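Local coordinates for protein endo-beta-1,4-glucanase (Bacillus licheniformis, PDB 2JEN) that hydrolyses internal beta-1,4-glucosidic bonds of xyloglucan and probably of cellulose-like beta-1,4-glucans, as a family 12 glycoside hydrolase, at residues Y40-N43 with K44-Y47. The protein carries 1 engineered substitution. Residues are numbered along the deposited sequence; the frame is centred on the assembly and turned at random.
With SO4 (sulfate ion), chain H; SO4 (sulfate ion), chain B.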
# COMPACT_ATOMS: atom_id res chain seq x y z
N TYR A 40 4.05 -0.12 -22.78
CA TYR A 40 4.59 -0.02 -24.12
C TYR A 40 5.27 1.33 -24.31
O TYR A 40 4.88 2.35 -23.72
CB TYR A 40 3.48 -0.16 -25.16
CG TYR A 40 2.86 -1.54 -25.21
CD1 TYR A 40 1.80 -1.86 -24.39
CD2 TYR A 40 3.38 -2.53 -26.03
CE1 TYR A 40 1.23 -3.11 -24.40
CE2 TYR A 40 2.82 -3.81 -26.04
CZ TYR A 40 1.75 -4.09 -25.22
OH TYR A 40 1.18 -5.35 -25.22
N PHE A 41 6.27 1.37 -25.19
CA PHE A 41 6.91 2.63 -25.55
C PHE A 41 7.54 2.50 -26.92
O PHE A 41 7.58 1.41 -27.49
CB PHE A 41 7.87 3.13 -24.48
CG PHE A 41 9.08 2.26 -24.24
CD1 PHE A 41 9.02 1.10 -23.48
CD2 PHE A 41 10.32 2.62 -24.73
CE1 PHE A 41 10.14 0.36 -23.25
CE2 PHE A 41 11.46 1.87 -24.47
CZ PHE A 41 11.36 0.75 -23.76
N LYS A 42 7.92 3.64 -27.49
CA LYS A 42 8.49 3.69 -28.85
C LYS A 42 7.53 3.12 -29.88
O LYS A 42 7.87 2.19 -30.62
CB LYS A 42 9.85 2.98 -28.90
CG LYS A 42 10.73 3.34 -30.11
CD LYS A 42 11.40 4.73 -29.86
CE LYS A 42 12.63 4.61 -28.90
NZ LYS A 42 13.06 5.89 -28.18
N ASN A 43 6.32 3.67 -29.95
CA ASN A 43 5.31 3.22 -30.91
C ASN A 43 5.06 1.72 -30.80
O ASN A 43 4.86 1.02 -31.79
CB ASN A 43 5.71 3.64 -32.34
CG ASN A 43 4.57 3.54 -33.34
OD1 ASN A 43 4.82 3.31 -34.53
ND2 ASN A 43 3.34 3.68 -32.87
N LYS A 44 5.03 1.24 -29.55
CA LYS A 44 4.79 -0.15 -29.22
C LYS A 44 5.84 -1.13 -29.80
O LYS A 44 5.59 -2.32 -29.82
CB LYS A 44 3.37 -0.63 -29.52
CG LYS A 44 2.27 0.14 -28.83
CD LYS A 44 0.90 -0.42 -29.08
CE LYS A 44 0.60 -1.71 -28.35
NZ LYS A 44 -0.78 -2.26 -28.59
N LYS A 45 7.02 -0.63 -30.13
CA LYS A 45 8.13 -1.51 -30.52
C LYS A 45 8.65 -2.29 -29.32
O LYS A 45 9.13 -3.41 -29.46
CB LYS A 45 9.28 -0.67 -31.10
CG LYS A 45 10.43 -1.49 -31.69
CD LYS A 45 11.55 -0.56 -32.15
CE LYS A 45 12.79 -1.37 -32.53
NZ LYS A 45 13.95 -0.53 -32.95
N TYR A 46 8.52 -1.70 -28.15
CA TYR A 46 8.99 -2.33 -26.90
C TYR A 46 7.90 -2.29 -25.87
O TYR A 46 7.01 -1.44 -25.92
CB TYR A 46 10.18 -1.57 -26.33
CG TYR A 46 11.30 -1.24 -27.29
CD1 TYR A 46 11.98 -2.23 -28.00
CD2 TYR A 46 11.71 0.06 -27.47
CE1 TYR A 46 13.04 -1.90 -28.84
CE2 TYR A 46 12.74 0.39 -28.30
CZ TYR A 46 13.41 -0.60 -28.98
OH TYR A 46 14.46 -0.26 -29.82
N TYR A 47 8.03 -3.15 -24.87
CA TYR A 47 7.29 -2.92 -23.61
C TYR A 47 8.12 -3.34 -22.45
O TYR A 47 8.89 -4.30 -22.51
CB TYR A 47 5.92 -3.62 -23.58
CG TYR A 47 5.92 -5.11 -23.88
CD1 TYR A 47 5.82 -5.57 -25.18
CD2 TYR A 47 5.96 -6.06 -22.86
CE1 TYR A 47 5.77 -6.93 -25.44
CE2 TYR A 47 5.89 -7.43 -23.14
CZ TYR A 47 5.82 -7.85 -24.44
OH TYR A 47 5.72 -9.20 -24.71
S SO4 H . 5.99 7.05 -29.12
O1 SO4 H . 7.39 6.76 -29.47
O2 SO4 H . 5.93 8.04 -28.04
O3 SO4 H . 5.36 7.63 -30.31
O4 SO4 H . 5.23 5.92 -28.69
S SO4 B . -2.66 0.51 -30.44
O1 SO4 B . -4.02 0.90 -30.85
O2 SO4 B . -2.71 -0.72 -29.64
O3 SO4 B . -1.90 0.24 -31.66
O4 SO4 B . -1.97 1.49 -29.65
O HOH W 1 -0.15 -5.27 -28.24
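K44 NZ is gripped from several sides over the ring of Y40. It donates to O2 of a sulfate ion (chain B) at 2.7 Å and to a water at 3.1 Å; that water is also hydrogen-bonded to Y40 OH. The ammonium makes a cation-pi contact, 4.6 Å from the centroid of the Y40 ring and 9° off its normal. K44 CE rests over the centre of the same face. The K44 chain turns at its third torsion (chi3 73°), which swings CE and NZ over the ring. Y47 CB covers the opposite face of Y40, nearer the rim, and the two tyrosine planes stand at 54°.

F41 and Y46 occupy the other side of the hairpin. Y46 CB sits over the F41 ring, 3.6 Å from F41 CE1. The K42 side chain lies beside that of Y46, with K42 CB 3.7 Å from Y46 CD2. Beyond the pair, Y46 OH is hydrogen-bonded to D257 and K42 NZ forms a salt bridge with D70.

A type I' turn from K42 to K45 joins strands 38-41 and 46-49. K45 N donates to K42 O at 3.0 Å, and F41 N to Y46 O at 3.0 Å. The return bond, Y46 N to F41 O, is weak. A classic beta bulge sets K45 and Y46 together opposite F41.

The hairpin edges a sheet of the family 12 beta-sandwich. The sulfate, probably from the crystallisation liquor, and the face of Y40 would probably both steady the K44 ammonium.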